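Local structure of ZmpA Glycopeptidase (Clostridium perfringens, 6XSX) at residues I326-Y335 with S403-M411. The protein is an M60-family metalloprotease, represented by its catalytic module, that probably cleaves the peptide backbone of glycosylated proteins. Sequence-based numbering, arbitrary orientation.
Sequences ILPKVALDDY and SEHFERHGM
In the helical part of the M60 peptidase module, the C-terminal end of helix 321-331 is tied to the end of helix 403-408 by Arg-408, whose guanidinium reaches across to backbone carbonyls of the last turn of helix 321-331 and the loop after it. NH1 of Arg-408 donates to Val-330 O at 2.8 Å, 12° out of the guanidinium plane, and weakly to Ala-331 O; Leu-332 O lies 2.7 Å from the same NH1. NH2 of Arg-408 donates to Asp-333 OD1 in a salt bridge whose hydrogen bond is nearly straight (3.2 Å, 172° at the hydrogen); Asp-333 OD2 is hydrogen-bonded to Thr-489. One turn back, Glu-404 OE1 takes both NE and NH2 of Arg-408 side-on, while its OE2 pairs with Lys-426. Tyr-335 CE2 comes over the rim of one guanidinium face, the two planes 48° apart, and the ring receives Arg-408 CG over its own face, 3.9 Å from the ring centroid. Val-330 CG1 makes a CH-pi contact over the centre of the His-409 ring, 3.6 Å from its centroid. Lys-329 NZ bonds His-409 O at 3.1 Å, and a water joins NZ to His-409 ND1, while Gln-357 holds NE2. With carboxylates at its edge on two sides and carbonyls at NH1, the buried arginine charge is probably well compensated and its guanidinium plane fixed.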
ATOM      1  N   ILE A 326      -2.313 -14.335 -18.228  1.00 25.97           N
ATOM      2  CA  ILE A 326      -2.156 -15.261 -17.120  1.00 23.82           C
ATOM      3  C   ILE A 326      -2.902 -16.551 -17.435  1.00 22.93           C
ATOM      4  O   ILE A 326      -2.302 -17.620 -17.456  1.00 22.90           O
ATOM      5  CB  ILE A 326      -2.619 -14.619 -15.791  1.00 24.51           C
ATOM      6  CG1 ILE A 326      -1.789 -13.377 -15.455  1.00 23.45           C
ATOM      7  CG2 ILE A 326      -2.579 -15.639 -14.657  1.00 23.82           C
ATOM      8  CD1 ILE A 326      -2.496 -12.352 -14.602  1.00 21.47           C
ATOM      9  N   LEU A 327      -4.206 -16.432 -17.689  1.00 22.96           N
ATOM     10  CA  LEU A 327      -5.089 -17.586 -17.736  1.00 21.89           C
ATOM     11  C   LEU A 327      -4.785 -18.486 -18.932  1.00 22.40           C
ATOM     12  O   LEU A 327      -4.743 -19.702 -18.761  1.00 23.71           O
ATOM     13  CB  LEU A 327      -6.551 -17.127 -17.671  1.00 21.04           C
ATOM     14  CG  LEU A 327      -6.972 -16.549 -16.316  1.00 20.61           C
ATOM     15  CD1 LEU A 327      -8.422 -16.093 -16.355  1.00 19.35           C
ATOM     16  CD2 LEU A 327      -6.766 -17.568 -15.199  1.00 19.39           C
ATOM     17  N   PRO A 328      -4.520 -17.956 -20.153  1.00 22.58           N
ATOM     18  CA  PRO A 328      -4.105 -18.802 -21.275  1.00 22.65           C
ATOM     19  C   PRO A 328      -2.743 -19.451 -21.055  1.00 23.96           C
ATOM     20  O   PRO A 328      -2.459 -20.495 -21.638  1.00 24.97           O
ATOM     21  CB  PRO A 328      -3.968 -17.850 -22.472  1.00 21.83           C
ATOM     22  CG  PRO A 328      -4.698 -16.598 -22.052  1.00 23.10           C
ATOM     23  CD  PRO A 328      -4.620 -16.539 -20.539  1.00 22.06           C
ATOM     24  N   LYS A 329      -1.896 -18.829 -20.226  1.00 23.34           N
ATOM     25  CA  LYS A 329      -0.551 -19.355 -20.036  1.00 22.97           C
ATOM     26  C   LYS A 329      -0.611 -20.584 -19.119  1.00 23.69           C
ATOM     27  O   LYS A 329       0.002 -21.606 -19.429  1.00 23.83           O
ATOM     28  CB  LYS A 329       0.402 -18.243 -19.580  1.00 23.81           C
ATOM     29  CG  LYS A 329       1.820 -18.669 -19.210  1.00 25.86           C
ATOM     30  CD  LYS A 329       2.647 -17.562 -18.560  1.00 25.14           C
ATOM     31  CE  LYS A 329       1.883 -16.830 -17.470  1.00 26.88           C
ATOM     32  NZ  LYS A 329       2.672 -15.743 -16.839  1.00 25.35           N
ATOM     33  N   VAL A 330      -1.392 -20.501 -18.029  1.00 21.74           N
ATOM     34  CA  VAL A 330      -1.353 -21.507 -16.972  1.00 22.28           C
ATOM     35  C   VAL A 330      -2.185 -22.725 -17.364  1.00 22.75           C
ATOM     36  O   VAL A 330      -2.053 -23.772 -16.744  1.00 21.38           O
ATOM     37  CB  VAL A 330      -1.838 -20.979 -15.604  1.00 21.27           C
ATOM     38  CG1 VAL A 330      -0.914 -19.929 -15.007  1.00 21.02           C
ATOM     39  CG2 VAL A 330      -3.276 -20.492 -15.667  1.00 19.82           C
ATOM     40  N   ALA A 331      -3.069 -22.571 -18.358  1.00 24.78           N
ATOM     41  CA  ALA A 331      -4.014 -23.626 -18.678  1.00 27.54           C
ATOM     42  C   ALA A 331      -3.318 -24.808 -19.358  1.00 30.21           C
ATOM     43  O   ALA A 331      -3.662 -25.954 -19.087  1.00 32.14           O
ATOM     44  CB  ALA A 331      -5.171 -23.079 -19.479  1.00 27.47           C
ATOM     45  N   LEU A 332      -2.305 -24.527 -20.188  1.00 33.10           N
ATOM     46  CA  LEU A 332      -1.672 -25.532 -21.032  1.00 37.34           C
ATOM     47  C   LEU A 332      -1.024 -26.602 -20.162  1.00 39.42           C
ATOM     48  O   LEU A 332      -0.571 -26.315 -19.058  1.00 41.32           O
ATOM     49  CB  LEU A 332      -0.635 -24.866 -21.943  1.00 36.73           C
ATOM     50  CG  LEU A 332      -1.147 -23.722 -22.822  1.00 37.41           C
ATOM     51  CD1 LEU A 332      -0.069 -23.259 -23.794  1.00 35.64           C
ATOM     52  CD2 LEU A 332      -2.417 -24.118 -23.567  1.00 35.79           C
ATOM     53  N   ASP A 333      -0.981 -27.834 -20.681  1.00 45.18           N
ATOM     54  CA  ASP A 333      -0.527 -28.981 -19.907  1.00 48.27           C
ATOM     55  C   ASP A 333       0.987 -29.172 -20.006  1.00 48.37           C
ATOM     56  O   ASP A 333       1.584 -29.751 -19.103  1.00 49.59           O
ATOM     57  CB  ASP A 333      -1.359 -30.234 -20.198  1.00 49.90           C
ATOM     58  CG  ASP A 333      -2.678 -30.255 -19.442  1.00 53.51           C
ATOM     59  OD1 ASP A 333      -2.715 -29.721 -18.307  1.00 52.47           O
ATOM     60  OD2 ASP A 333      -3.662 -30.796 -19.993  1.00 54.51           O
ATOM     61  N   ASP A 334       1.609 -28.675 -21.084  1.00 51.13           N
ATOM     62  CA  ASP A 334       3.052 -28.799 -21.238  1.00 55.12           C
ATOM     63  C   ASP A 334       3.729 -27.500 -20.798  1.00 59.07           C
ATOM     64  O   ASP A 334       4.098 -26.672 -21.629  1.00 60.39           O
ATOM     65  CB  ASP A 334       3.438 -29.251 -22.650  1.00 53.48           C
ATOM     66  N   TYR A 335       3.899 -27.338 -19.479  1.00 61.15           N
ATOM     67  CA  TYR A 335       4.420 -26.103 -18.910  1.00 59.60           C
ATOM     68  C   TYR A 335       5.952 -26.158 -18.820  1.00 62.48           C
ATOM     69  O   TYR A 335       6.469 -26.936 -17.992  1.00 63.91           O
ATOM     70  CB  TYR A 335       3.722 -25.756 -17.588  1.00 57.64           C
ATOM     71  CG  TYR A 335       3.431 -26.903 -16.649  1.00 56.00           C
ATOM     72  CD1 TYR A 335       4.329 -27.267 -15.654  1.00 58.10           C
ATOM     73  CD2 TYR A 335       2.240 -27.608 -16.724  1.00 56.51           C
ATOM     74  CE1 TYR A 335       4.064 -28.309 -14.776  1.00 54.52           C
ATOM     75  CE2 TYR A 335       1.959 -28.653 -15.854  1.00 56.05           C
ATOM     76  CZ  TYR A 335       2.872 -29.003 -14.874  1.00 54.63           C
ATOM     77  OH  TYR A 335       2.591 -30.027 -14.016  1.00 55.58           O
ATOM     78  N   SER A 403       4.600 -26.324  -6.256  1.00 24.08           N
ATOM     79  CA  SER A 403       5.589 -26.264  -7.323  1.00 26.31           C
ATOM     80  C   SER A 403       4.914 -26.125  -8.690  1.00 25.57           C
ATOM     81  O   SER A 403       5.304 -25.270  -9.486  1.00 24.42           O
ATOM     82  CB  SER A 403       6.554 -27.434  -7.282  1.00 29.13           C
ATOM     83  OG  SER A 403       7.536 -27.234  -6.265  1.00 33.27           O
ATOM     84  N   GLU A 404       3.896 -26.963  -8.942  1.00 22.59           N
ATOM     85  CA  GLU A 404       3.182 -26.956 -10.208  1.00 23.83           C
ATOM     86  C   GLU A 404       2.530 -25.589 -10.447  1.00 23.78           C
ATOM     87  O   GLU A 404       2.623 -25.039 -11.549  1.00 24.46           O
ATOM     88  CB  GLU A 404       2.179 -28.112 -10.275  1.00 23.07           C
ATOM     89  CG  GLU A 404       1.277 -28.041 -11.493  1.00 23.22           C
ATOM     90  CD  GLU A 404       0.328 -29.213 -11.660  1.00 23.18           C
ATOM     91  OE1 GLU A 404      -0.394 -29.242 -12.676  1.00 22.22           O
ATOM     92  OE2 GLU A 404       0.310 -30.090 -10.769  1.00 23.79           O
ATOM     93  N   HIS A 405       1.876 -25.049  -9.406  1.00 22.39           N
ATOM     94  CA  HIS A 405       1.214 -23.749  -9.460  1.00 22.31           C
ATOM     95  C   HIS A 405       2.161 -22.689 -10.031  1.00 22.84           C
ATOM     96  O   HIS A 405       1.819 -21.969 -10.970  1.00 23.15           O
ATOM     97  CB  HIS A 405       0.691 -23.362  -8.060  1.00 21.13           C
ATOM     98  CG  HIS A 405       0.065 -22.007  -7.992  1.00 20.60           C
ATOM     99  ND1 HIS A 405      -1.203 -21.750  -8.480  1.00 20.55           N
ATOM    100  CD2 HIS A 405       0.527 -20.835  -7.503  1.00 20.03           C
ATOM    101  CE1 HIS A 405      -1.490 -20.474  -8.299  1.00 21.34           C
ATOM    102  NE2 HIS A 405      -0.449 -19.892  -7.691  1.00 20.49           N
ATOM    103  N   PHE A 406       3.365 -22.610  -9.457  1.00 22.94           N
ATOM    104  CA  PHE A 406       4.322 -21.592  -9.850  1.00 23.21           C
ATOM    105  C   PHE A 406       4.940 -21.911 -11.213  1.00 25.17           C
ATOM    106  O   PHE A 406       5.122 -21.004 -12.028  1.00 25.24           O
ATOM    107  CB  PHE A 406       5.361 -21.383  -8.750  1.00 23.00           C
ATOM    108  CG  PHE A 406       4.889 -20.550  -7.581  1.00 22.36           C
ATOM    109  CD1 PHE A 406       4.895 -19.163  -7.647  1.00 21.94           C
ATOM    110  CD2 PHE A 406       4.472 -21.152  -6.400  1.00 22.33           C
ATOM    111  CE1 PHE A 406       4.479 -18.401  -6.564  1.00 22.18           C
ATOM    112  CE2 PHE A 406       4.057 -20.390  -5.316  1.00 21.68           C
ATOM    113  CZ  PHE A 406       4.061 -19.014  -5.400  1.00 22.19           C
ATOM    114  N   GLU A 407       5.249 -23.189 -11.481  1.00 26.83           N
ATOM    115  CA  GLU A 407       5.835 -23.494 -12.778  1.00 28.91           C
ATOM    116  C   GLU A 407       4.824 -23.266 -13.909  1.00 27.10           C
ATOM    117  O   GLU A 407       5.226 -22.971 -15.035  1.00 25.91           O
ATOM    118  CB  GLU A 407       6.686 -24.771 -12.786  1.00 33.41           C
ATOM    119  CG  GLU A 407       5.936 -26.069 -12.966  1.00 39.71           C
ATOM    120  CD  GLU A 407       6.765 -27.330 -12.744  1.00 43.32           C
ATOM    121  OE1 GLU A 407       6.196 -28.311 -12.226  1.00 48.16           O
ATOM    122  OE2 GLU A 407       7.972 -27.337 -13.081  1.00 41.97           O
ATOM    123  N   ARG A 408       3.515 -23.311 -13.602  1.00 24.59           N
ATOM    124  CA  ARG A 408       2.517 -23.058 -14.635  1.00 24.64           C
ATOM    125  C   ARG A 408       2.506 -21.583 -15.039  1.00 24.78           C
ATOM    126  O   ARG A 408       2.071 -21.245 -16.133  1.00 25.40           O
ATOM    127  CB  ARG A 408       1.132 -23.545 -14.206  1.00 24.03           C
ATOM    128  CG  ARG A 408       0.965 -25.055 -14.280  1.00 23.63           C
ATOM    129  CD  ARG A 408      -0.490 -25.420 -14.079  1.00 23.33           C
ATOM    130  NE  ARG A 408      -0.688 -26.831 -14.344  1.00 22.39           N
ATOM    131  CZ  ARG A 408      -1.166 -27.329 -15.481  1.00 23.98           C
ATOM    132  NH1 ARG A 408      -1.509 -26.527 -16.483  1.00 22.69           N
ATOM    133  NH2 ARG A 408      -1.291 -28.639 -15.608  1.00 23.47           N
ATOM    134  N   HIS A 409       2.992 -20.708 -14.153  1.00 26.02           N
ATOM    135  CA  HIS A 409       3.103 -19.283 -14.435  1.00 27.07           C
ATOM    136  C   HIS A 409       4.381 -18.983 -15.221  1.00 28.93           C
ATOM    137  O   HIS A 409       4.631 -17.829 -15.587  1.00 28.29           O
ATOM    138  CB  HIS A 409       3.042 -18.480 -13.128  1.00 25.17           C
ATOM    139  CG  HIS A 409       1.654 -18.278 -12.621  1.00 23.87           C
ATOM    140  ND1 HIS A 409       0.904 -17.167 -12.956  1.00 22.59           N
ATOM    141  CD2 HIS A 409       0.870 -19.040 -11.825  1.00 22.54           C
ATOM    142  CE1 HIS A 409      -0.275 -17.245 -12.372  1.00 22.15           C
ATOM    143  NE2 HIS A 409      -0.324 -18.387 -11.674  1.00 20.65           N
ATOM    144  N   GLY A 410       5.192 -20.029 -15.438  1.00 30.40           N
ATOM    145  CA  GLY A 410       6.384 -19.957 -16.268  1.00 33.05           C
ATOM    146  C   GLY A 410       7.658 -19.747 -15.454  1.00 34.52           C
ATOM    147  O   GLY A 410       8.695 -19.420 -16.015  1.00 35.36           O
ATOM    148  N   MET A 411       7.571 -19.933 -14.134  1.00 36.72           N
ATOM    149  CA  MET A 411       8.747 -19.847 -13.285  1.00 37.94           C
ATOM    150  C   MET A 411       9.512 -21.166 -13.368  1.00 39.84           C
ATOM    151  O   MET A 411       8.908 -22.226 -13.535  1.00 39.44           O
ATOM    152  CB  MET A 411       8.348 -19.586 -11.832  1.00 37.12           C
ATOM    153  CG  MET A 411       9.534 -19.495 -10.905  1.00 39.70           C
ATOM    154  SD  MET A 411       9.021 -19.583  -9.186  1.00 40.11           S
ATOM    155  CE  MET A 411       8.045 -18.083  -9.074  1.00 38.58           C
TER
HETATM  156  O   HOH W   1       1.702 -15.013 -14.572  1.00 28.03           O